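Local coordinates for pyoverdine biosynthesis protein PvcB (Pseudomonas aeruginosa, PDB 4YLM) that catalyses the iron- and 2-oxoglutarate-dependent oxidation of tyrosine isonitrile on the pathway to paerucumarin, at residues A[144-152]-A[190-198]; A[153-164]-A[226-234]. All blocks are in the same frame, centred on the assembly; numbering follows the deposited sequence.

Contact 1: A[144-152]-A[190-198]; sequences SSTPAALQL and REFPILRFC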
loop_
_atom_site.group_PDB
_atom_site.type_symbol
_atom_site.label_atom_id
_atom_site.label_comp_id
_atom_site.label_asym_id
_atom_site.label_seq_id
_atom_site.Cartn_x
_atom_site.Cartn_y
_atom_site.Cartn_z
ATOM N N SER A 144 -14.259 -20.893 3.629
ATOM C CA SER A 144 -13.179 -21.768 4.061
ATOM C C SER A 144 -11.870 -21.355 3.427
ATOM O O SER A 144 -11.799 -21.153 2.214
ATOM C CB SER A 144 -13.459 -23.233 3.672
ATOM O OG SER A 144 -14.439 -23.790 4.522
ATOM N N SER A 145 -10.827 -21.259 4.243
ATOM C CA SER A 145 -9.488 -20.964 3.733
ATOM C C SER A 145 -8.836 -22.244 3.240
ATOM O O SER A 145 -8.613 -23.168 4.021
ATOM C CB SER A 145 -8.633 -20.359 4.846
ATOM O OG SER A 145 -7.258 -20.516 4.549
ATOM N N THR A 146 -8.545 -22.333 1.951
ATOM C CA THR A 146 -8.010 -23.585 1.446
ATOM C C THR A 146 -6.574 -23.841 1.914
ATOM O O THR A 146 -6.192 -24.991 2.107
ATOM C CB THR A 146 -8.191 -23.771 -0.084
ATOM O OG1 THR A 146 -7.453 -22.778 -0.804
ATOM C CG2 THR A 146 -9.679 -23.676 -0.465
ATOM N N PRO A 147 -5.774 -22.775 2.108
ATOM C CA PRO A 147 -4.444 -23.032 2.692
ATOM C C PRO A 147 -4.528 -23.579 4.116
ATOM O O PRO A 147 -3.715 -24.435 4.475
ATOM C CB PRO A 147 -3.766 -21.650 2.675
ATOM C CG PRO A 147 -4.452 -20.924 1.495
ATOM C CD PRO A 147 -5.910 -21.395 1.600
ATOM N N ALA A 148 -5.482 -23.107 4.917
ATOM C CA ALA A 148 -5.661 -23.667 6.254
ATOM C C ALA A 148 -6.017 -25.159 6.174
ATOM O O ALA A 148 -5.455 -25.981 6.903
ATOM C CB ALA A 148 -6.719 -22.916 7.022
ATOM N N ALA A 149 -6.950 -25.502 5.288
ATOM C CA ALA A 149 -7.337 -26.903 5.098
ATOM C C ALA A 149 -6.119 -27.749 4.720
ATOM O O ALA A 149 -5.955 -28.875 5.208
ATOM C CB ALA A 149 -8.436 -27.023 4.034
ATOM N N LEU A 150 -5.252 -27.200 3.868
ATOM C CA LEU A 150 -4.037 -27.909 3.467
ATOM C C LEU A 150 -3.098 -28.186 4.640
ATOM O O LEU A 150 -2.373 -29.180 4.627
ATOM C CB LEU A 150 -3.296 -27.177 2.344
ATOM C CG LEU A 150 -3.793 -27.423 0.916
ATOM C CD1 LEU A 150 -3.342 -26.306 -0.055
ATOM C CD2 LEU A 150 -3.337 -28.804 0.417
ATOM N N GLN A 151 -3.113 -27.322 5.653
ATOM C CA GLN A 151 -2.250 -27.512 6.821
ATOM C C GLN A 151 -2.828 -28.559 7.776
ATOM O O GLN A 151 -2.130 -29.059 8.649
ATOM C CB GLN A 151 -2.056 -26.202 7.598
ATOM C CG GLN A 151 -1.606 -25.003 6.770
ATOM C CD GLN A 151 -0.454 -25.312 5.855
ATOM O OE1 GLN A 151 0.598 -25.763 6.298
ATOM N NE2 GLN A 151 -0.642 -25.065 4.558
ATOM N N LEU A 152 -4.112 -28.866 7.625
ATOM C CA LEU A 152 -4.769 -29.835 8.499
ATOM C C LEU A 152 -4.647 -31.266 7.993
ATOM O O LEU A 152 -4.759 -32.217 8.768
ATOM C CB LEU A 152 -6.238 -29.479 8.687
ATOM C CG LEU A 152 -6.470 -28.217 9.517
ATOM C CD1 LEU A 152 -7.865 -27.659 9.295
ATOM C CD2 LEU A 152 -6.221 -28.508 10.988
ATOM N N ARG A 190 -0.236 -15.734 -7.507
ATOM C CA ARG A 190 0.726 -15.586 -6.421
ATOM C C ARG A 190 1.375 -16.898 -6.000
ATOM O O ARG A 190 2.144 -16.935 -5.039
ATOM C CB ARG A 190 0.056 -14.890 -5.232
ATOM C CG ARG A 190 -0.343 -13.439 -5.533
ATOM C CD ARG A 190 -0.873 -12.771 -4.272
ATOM N NE ARG A 190 -2.233 -13.187 -3.931
ATOM C CZ ARG A 190 -2.675 -13.341 -2.689
ATOM N NH1 ARG A 190 -1.846 -13.167 -1.668
ATOM N NH2 ARG A 190 -3.945 -13.670 -2.459
ATOM N N GLU A 191 1.041 -17.969 -6.720
ATOM C CA GLU A 191 1.778 -19.239 -6.667
ATOM C C GLU A 191 1.558 -20.170 -5.479
ATOM O O GLU A 191 1.809 -21.370 -5.598
ATOM C CB GLU A 191 3.287 -19.017 -6.863
ATOM C CG GLU A 191 3.662 -18.668 -8.283
ATOM C CD GLU A 191 3.405 -19.831 -9.232
ATOM O OE1 GLU A 191 3.948 -20.937 -8.993
ATOM O OE2 GLU A 191 2.643 -19.640 -10.201
ATOM N N PHE A 192 1.100 -19.657 -4.341
ATOM C CA PHE A 192 1.032 -20.519 -3.156
ATOM C C PHE A 192 -0.028 -21.607 -3.305
ATOM O O PHE A 192 -0.979 -21.442 -4.062
ATOM C CB PHE A 192 0.822 -19.707 -1.875
ATOM C CG PHE A 192 -0.432 -18.865 -1.874
ATOM C CD1 PHE A 192 -1.626 -19.379 -1.403
ATOM C CD2 PHE A 192 -0.402 -17.549 -2.327
ATOM C CE1 PHE A 192 -2.790 -18.595 -1.386
ATOM C CE2 PHE A 192 -1.544 -16.762 -2.322
ATOM C CZ PHE A 192 -2.742 -17.282 -1.844
ATOM N N PRO A 193 0.144 -22.735 -2.593
ATOM C CA PRO A 193 -0.815 -23.844 -2.698
ATOM C C PRO A 193 -2.217 -23.497 -2.216
ATOM O O PRO A 193 -2.402 -22.916 -1.140
ATOM C CB PRO A 193 -0.197 -24.934 -1.800
ATOM C CG PRO A 193 1.271 -24.641 -1.821
ATOM C CD PRO A 193 1.354 -23.123 -1.840
ATOM N N ILE A 194 -3.206 -23.845 -3.033
ATOM C CA ILE A 194 -4.606 -23.668 -2.672
ATOM C C ILE A 194 -5.369 -24.941 -3.050
ATOM O O ILE A 194 -4.807 -25.844 -3.667
ATOM C CB ILE A 194 -5.242 -22.501 -3.451
ATOM C CG1 ILE A 194 -5.076 -22.731 -4.961
ATOM C CG2 ILE A 194 -4.640 -21.124 -3.005
ATOM C CD1 ILE A 194 -5.953 -21.789 -5.838
ATOM N N LEU A 195 -6.645 -24.998 -2.688
ATOM C CA LEU A 195 -7.530 -26.039 -3.191
ATOM C C LEU A 195 -8.565 -25.410 -4.119
ATOM O O LEU A 195 -9.038 -24.292 -3.874
ATOM C CB LEU A 195 -8.241 -26.748 -2.038
ATOM C CG LEU A 195 -7.380 -27.400 -0.949
ATOM C CD1 LEU A 195 -8.258 -27.936 0.162
ATOM C CD2 LEU A 195 -6.519 -28.525 -1.538
ATOM N N ARG A 196 -8.902 -26.120 -5.191
ATOM C CA ARG A 196 -10.085 -25.783 -5.989
ATOM C C ARG A 196 -10.980 -27.022 -5.958
ATOM O O ARG A 196 -10.621 -28.059 -6.493
ATOM C CB ARG A 196 -9.707 -25.427 -7.431
ATOM C CG ARG A 196 -8.882 -24.150 -7.576
ATOM C CD ARG A 196 -9.684 -22.878 -7.240
ATOM N NE ARG A 196 -9.756 -22.615 -5.801
ATOM C CZ ARG A 196 -10.294 -21.517 -5.264
ATOM N NH1 ARG A 196 -10.817 -20.575 -6.041
ATOM N NH2 ARG A 196 -10.310 -21.357 -3.945
ATOM N N PHE A 197 -12.130 -26.903 -5.310
ATOM C CA PHE A 197 -13.005 -28.033 -5.077
ATOM C C PHE A 197 -14.426 -27.513 -5.128
ATOM O O PHE A 197 -14.735 -26.509 -4.497
ATOM C CB PHE A 197 -12.699 -28.616 -3.694
ATOM C CG PHE A 197 -13.645 -29.714 -3.241
ATOM C CD1 PHE A 197 -13.912 -30.809 -4.047
ATOM C CD2 PHE A 197 -14.203 -29.673 -1.972
ATOM C CE1 PHE A 197 -14.758 -31.830 -3.610
ATOM C CE2 PHE A 197 -15.036 -30.689 -1.521
ATOM C CZ PHE A 197 -15.315 -31.768 -2.343
ATOM N N CYS A 198 -15.278 -28.164 -5.918
ATOM C CA CYS A 198 -16.706 -27.879 -5.875
ATOM C C CYS A 198 -17.354 -29.069 -5.183
ATOM O O CYS A 198 -17.292 -30.193 -5.680
ATOM C CB CYS A 198 -17.280 -27.666 -7.280
ATOM S SG CYS A 198 -19.058 -27.202 -7.295
#

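Contact 2: A[153-164]-A[226-234]; sequences ADSSELELWRRA and ELLASLRRC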
loop_
_atom_site.group_PDB
_atom_site.type_symbol
_atom_site.label_atom_id
_atom_site.label_comp_id
_atom_site.label_asym_id
_atom_site.label_seq_id
_atom_site.Cartn_x
_atom_site.Cartn_y
_atom_site.Cartn_z
ATOM N N ALA A 153 -4.422 -31.416 6.695
ATOM C CA ALA A 153 -4.384 -32.732 6.071
ATOM C C ALA A 153 -3.218 -33.565 6.595
ATOM O O ALA A 153 -2.112 -33.051 6.763
ATOM C CB ALA A 153 -4.271 -32.580 4.566
ATOM N N ASP A 154 -3.450 -34.856 6.834
ATOM C CA ASP A 154 -2.342 -35.744 7.176
ATOM C C ASP A 154 -1.691 -36.270 5.903
ATOM O O ASP A 154 -2.201 -36.050 4.801
ATOM C CB ASP A 154 -2.776 -36.889 8.106
ATOM C CG ASP A 154 -3.686 -37.898 7.428
ATOM O OD1 ASP A 154 -4.651 -38.338 8.083
ATOM O OD2 ASP A 154 -3.435 -38.263 6.258
ATOM N N SER A 155 -0.561 -36.950 6.069
ATOM C CA SER A 155 0.234 -37.455 4.955
ATOM C C SER A 155 -0.583 -38.195 3.900
ATOM O O SER A 155 -0.384 -37.993 2.704
ATOM C CB SER A 155 1.329 -38.386 5.482
ATOM O OG SER A 155 2.009 -37.795 6.573
ATOM N N SER A 156 -1.492 -39.060 4.339
ATOM C CA SER A 156 -2.237 -39.893 3.400
ATOM C C SER A 156 -3.385 -39.114 2.752
ATOM O O SER A 156 -3.646 -39.257 1.555
ATOM C CB SER A 156 -2.740 -41.184 4.068
ATOM O OG SER A 156 -3.708 -40.913 5.071
ATOM N N GLU A 157 -4.069 -38.290 3.535
ATOM C CA GLU A 157 -5.085 -37.403 2.966
ATOM C C GLU A 157 -4.466 -36.548 1.854
ATOM O O GLU A 157 -4.995 -36.450 0.742
ATOM C CB GLU A 157 -5.705 -36.521 4.055
ATOM C CG GLU A 157 -6.655 -37.264 4.992
ATOM C CD GLU A 157 -7.105 -36.417 6.162
ATOM O OE1 GLU A 157 -6.274 -35.650 6.692
ATOM O OE2 GLU A 157 -8.295 -36.501 6.553
ATOM N N LEU A 158 -3.324 -35.950 2.155
ATOM C CA LEU A 158 -2.650 -35.052 1.227
ATOM C C LEU A 158 -2.235 -35.763 -0.070
ATOM O O LEU A 158 -2.431 -35.233 -1.173
ATOM C CB LEU A 158 -1.435 -34.429 1.922
ATOM C CG LEU A 158 -0.708 -33.264 1.256
ATOM C CD1 LEU A 158 -1.678 -32.102 0.964
ATOM C CD2 LEU A 158 0.443 -32.809 2.147
ATOM N N GLU A 159 -1.653 -36.956 0.067
ATOM C CA GLU A 159 -1.277 -37.773 -1.092
ATOM C C GLU A 159 -2.479 -38.049 -2.001
ATOM O O GLU A 159 -2.386 -37.958 -3.225
ATOM C CB GLU A 159 -0.652 -39.101 -0.636
ATOM N N LEU A 160 -3.610 -38.390 -1.399
ATOM C CA LEU A 160 -4.840 -38.580 -2.165
ATOM C C LEU A 160 -5.269 -37.289 -2.897
ATOM O O LEU A 160 -5.547 -37.309 -4.099
ATOM C CB LEU A 160 -5.964 -39.084 -1.250
ATOM C CG LEU A 160 -7.255 -39.587 -1.907
ATOM C CD1 LEU A 160 -6.984 -40.805 -2.780
ATOM C CD2 LEU A 160 -8.307 -39.902 -0.850
ATOM N N TRP A 161 -5.314 -36.170 -2.176
ATOM C CA TRP A 161 -5.736 -34.903 -2.785
ATOM C C TRP A 161 -4.895 -34.566 -4.001
ATOM O O TRP A 161 -5.409 -34.099 -5.023
ATOM C CB TRP A 161 -5.626 -33.749 -1.789
ATOM C CG TRP A 161 -6.521 -33.858 -0.612
ATOM C CD1 TRP A 161 -7.382 -34.873 -0.327
ATOM C CD2 TRP A 161 -6.649 -32.906 0.454
ATOM N NE1 TRP A 161 -8.036 -34.618 0.855
ATOM C CE2 TRP A 161 -7.598 -33.417 1.354
ATOM C CE3 TRP A 161 -6.052 -31.667 0.729
ATOM C CZ2 TRP A 161 -7.964 -32.740 2.511
ATOM C CZ3 TRP A 161 -6.410 -31.005 1.883
ATOM C CH2 TRP A 161 -7.361 -31.535 2.756
ATOM N N ARG A 162 -3.592 -34.801 -3.884
ATOM C CA ARG A 162 -2.649 -34.422 -4.932
ATOM C C ARG A 162 -2.819 -35.172 -6.246
ATOM O O ARG A 162 -2.376 -34.700 -7.290
ATOM C CB ARG A 162 -1.206 -34.558 -4.439
ATOM C CG ARG A 162 -0.796 -33.467 -3.460
ATOM C CD ARG A 162 0.574 -33.743 -2.883
ATOM N NE ARG A 162 1.072 -32.629 -2.082
ATOM C CZ ARG A 162 1.984 -32.755 -1.123
ATOM N NH1 ARG A 162 2.483 -33.952 -0.836
ATOM N NH2 ARG A 162 2.392 -31.691 -0.444
ATOM N N ARG A 163 -3.444 -36.342 -6.217
ATOM C CA ARG A 163 -3.660 -37.038 -7.484
ATOM C C ARG A 163 -5.075 -36.861 -8.039
ATOM O O ARG A 163 -5.353 -37.231 -9.182
ATOM C CB ARG A 163 -3.211 -38.508 -7.430
ATOM C CG ARG A 163 -3.619 -39.296 -6.194
ATOM C CD ARG A 163 -2.861 -40.635 -6.145
ATOM N NE ARG A 163 -3.530 -41.634 -5.310
ATOM C CZ ARG A 163 -4.306 -42.611 -5.779
ATOM N NH1 ARG A 163 -4.513 -42.736 -7.085
ATOM N NH2 ARG A 163 -4.874 -43.471 -4.941
ATOM N N ALA A 164 -5.945 -36.237 -7.246
ATOM C CA ALA A 164 -7.344 -36.058 -7.623
ATOM C C ALA A 164 -7.620 -34.814 -8.478
ATOM O O ALA A 164 -6.990 -33.769 -8.310
ATOM C CB ALA A 164 -8.228 -36.051 -6.378
ATOM N N GLU A 226 -13.455 -41.390 0.335
ATOM C CA GLU A 226 -12.436 -40.908 1.255
ATOM C C GLU A 226 -11.919 -39.520 0.869
ATOM O O GLU A 226 -11.533 -38.732 1.731
ATOM C CB GLU A 226 -11.274 -41.894 1.353
ATOM C CG GLU A 226 -10.220 -41.485 2.383
ATOM C CD GLU A 226 -10.833 -41.078 3.723
ATOM O OE1 GLU A 226 -11.835 -41.703 4.148
ATOM O OE2 GLU A 226 -10.317 -40.125 4.351
ATOM N N LEU A 227 -11.893 -39.239 -0.429
ATOM C CA LEU A 227 -11.521 -37.921 -0.905
ATOM C C LEU A 227 -12.490 -36.914 -0.309
ATOM O O LEU A 227 -12.078 -35.941 0.334
ATOM C CB LEU A 227 -11.573 -37.868 -2.434
ATOM C CG LEU A 227 -11.304 -36.500 -3.076
ATOM C CD1 LEU A 227 -9.874 -36.043 -2.786
ATOM C CD2 LEU A 227 -11.571 -36.533 -4.578
ATOM N N LEU A 228 -13.782 -37.169 -0.503
ATOM C CA LEU A 228 -14.817 -36.251 -0.042
ATOM C C LEU A 228 -14.814 -36.071 1.468
ATOM O O LEU A 228 -14.980 -34.957 1.964
ATOM C CB LEU A 228 -16.204 -36.698 -0.506
ATOM C CG LEU A 228 -16.446 -36.749 -2.015
ATOM C CD1 LEU A 228 -17.933 -36.986 -2.295
ATOM C CD2 LEU A 228 -15.967 -35.467 -2.690
ATOM N N ALA A 229 -14.638 -37.168 2.197
ATOM C CA ALA A 229 -14.673 -37.119 3.650
ATOM C C ALA A 229 -13.515 -36.284 4.203
ATOM O O ALA A 229 -13.690 -35.525 5.148
ATOM C CB ALA A 229 -14.627 -38.525 4.234
ATOM N N SER A 230 -12.340 -36.468 3.620
ATOM C CA SER A 230 -11.130 -35.836 4.109
ATOM C C SER A 230 -11.123 -34.357 3.734
ATOM O O SER A 230 -10.747 -33.520 4.537
ATOM C CB SER A 230 -9.897 -36.533 3.541
ATOM O OG SER A 230 -9.867 -36.435 2.129
ATOM N N LEU A 231 -11.554 -34.047 2.516
ATOM C CA LEU A 231 -11.692 -32.660 2.099
ATOM C C LEU A 231 -12.669 -31.936 3.014
ATOM O O LEU A 231 -12.375 -30.839 3.504
ATOM C CB LEU A 231 -12.117 -32.573 0.633
ATOM C CG LEU A 231 -10.962 -32.748 -0.359
ATOM C CD1 LEU A 231 -11.478 -33.022 -1.775
ATOM C CD2 LEU A 231 -10.034 -31.527 -0.339
ATOM N N ARG A 232 -13.809 -32.568 3.290
ATOM C CA ARG A 232 -14.811 -31.965 4.165
ATOM C C ARG A 232 -14.300 -31.790 5.592
ATOM O O ARG A 232 -14.575 -30.773 6.228
ATOM C CB ARG A 232 -16.117 -32.768 4.170
ATOM C CG ARG A 232 -17.004 -32.532 2.957
ATOM C CD ARG A 232 -18.140 -33.580 2.858
ATOM N NE ARG A 232 -19.038 -33.297 1.739
ATOM C CZ ARG A 232 -19.723 -34.218 1.062
ATOM N NH1 ARG A 232 -19.622 -35.505 1.383
ATOM N NH2 ARG A 232 -20.508 -33.850 0.055
ATOM N N ARG A 233 -13.570 -32.778 6.102
ATOM C CA ARG A 233 -13.045 -32.690 7.464
ATOM C C ARG A 233 -12.153 -31.453 7.610
ATOM O O ARG A 233 -12.181 -30.766 8.625
ATOM C CB ARG A 233 -12.222 -33.932 7.813
ATOM C CG ARG A 233 -11.686 -33.926 9.235
ATOM C CD ARG A 233 -10.716 -35.085 9.505
ATOM N NE ARG A 233 -9.431 -34.944 8.818
ATOM C CZ ARG A 233 -8.404 -34.237 9.280
ATOM N NH1 ARG A 233 -8.505 -33.585 10.435
ATOM N NH2 ARG A 233 -7.272 -34.178 8.589
ATOM N N CYS A 234 -11.353 -31.186 6.588
ATOM C CA CYS A 234 -10.356 -30.123 6.676
ATOM C C CYS A 234 -10.944 -28.751 6.332
ATOM O O CYS A 234 -10.633 -27.760 6.984
ATOM C CB CYS A 234 -9.148 -30.451 5.800
ATOM S SG CYS A 234 -8.173 -31.877 6.402
#

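Contact 1: A[144-152]-A[190-198]
Thr146 and Leu195 meet where the first turn of helix 146-152 lies across the short strand 193-195. The two axes approach to 6.9 Å and are nearly perpendicular, at 98°. Leu195 N donates a nearly straight hydrogen bond (171°) to Thr146 OG1, 3.0 Å away. With chi1 at 64°, OG1 sits between the threonine's own backbone N and carbonyl carbon, which leaves CG2 to lie along Leu195; the two side chains run antiparallel alongside one another, Thr146 CB 3.6 Å from Leu195 CB. One turn on, Leu150 spreads its methyls over the strand: Leu150 CD1 packs against Pro193, 3.8 Å from Pro193 CB and close to its carbonyl, and Leu150 CD2 meets Leu195 CD2 at 3.7 Å. Ala149 CB touches the other methyl of Leu195, CD1, and Pro147 CG reaches the Phe192 ring obliquely at CE1.

Further bonds position both partners. Ser145 is the N-cap of the helix, its OG accepting from Ala148 N at 3.2 Å. Thr146 OG1 also bonds to the carbonyl oxygen of Thr258. Beyond Leu195 the side chain of Arg196 folds back, and its NE donates to Leu195 O at 2.7 Å, close to the guanidinium plane. NH1 and NH2 continue to the carbonyls of Asn256 and Leu259, and Trp113 makes a cation-pi contact with the same group. Nearer the start of 190-198, the Phe192 ring points its edge, at CE2, onto one face of the Arg190 guanidinium.

Arg196, just past the strand, thus ties it to Leu259, on the strand carrying His261; its side chain is about 8 Å from those of His261 and Asp114, both assigned to bind iron. The threonine hydroxyl, gripped by an amide and a carbonyl, is satisfied in a largely apolar, mostly buried crossing.

Contact 2: A[153-164]-A[226-234]
Trp161 is a knob set into a hole formed by Leu227, Ser230, Leu231 and Cys234, where helix 155-163 crosses helix 226-234 at 115° with axes 10.1 Å apart. Its NE1 donates in the ring plane to Ser230 OG, 2.9 Å away and almost straight at 174°. Leu231 CD2 sits over one face as a CH-pi contact, 3.5 Å from Trp161 CE2, while the backbone carbonyl carbon of Glu157 lies toward the rim of the opposite face. Cys234 meets the edge, its CB 3.7 Å from Trp161 CH2, and its SG makes a sulfur-aromatic contact at the same edge.

This helix pair lies on the outer side of the TauD/TfdA-type chain, away from the iron site, and a capping box opens helix 155-163, its glutamate also pairing across the helices. Asp154 OD2 accepts from Glu157 N at 2.8 Å, and Asp154 N in turn donates to the anti lone pair of Glu157 OE1, which completes the box. The syn lone pairs of Glu157 face Arg233, which forms a side-on, two-bond salt bridge: Arg233 NH2 to Glu157 OE1 at 2.6 Å and Arg233 NE to Glu157 OE2 at 3.0 Å, with carboxylate and guanidinium planes only 11° apart. The arginine chain bends at its third torsion to present this edge. Toward the other end, Leu160 CD2 packs 3.7 Å from Leu227 N, and Ala164 CB rests against the methyls of Leu227.

How the contacts relate
The centres of the two contacts are 12 Å apart, and their segments alternate along the chain: 144-152, 153-164, 190-198, then 226-234. Helices 146-152 and 155-163 follow each other directly, so the turn between them joins contact 1 to contact 2. At that turn Arg233 NH2 probably also bonds to Leu152 O (3.2 Å); farther along both helices, Leu150 CD2 packs on Leu158 CD1. Leu195 of contact 1 touches both Trp161 and Leu231, so strand 193-195 packs against both helices of contact 2. Together the contacts form one continuous packed group of three helices and a strand, running outward from strand 259-263, which carries the iron ligand His261 and pairs with strand 141-145.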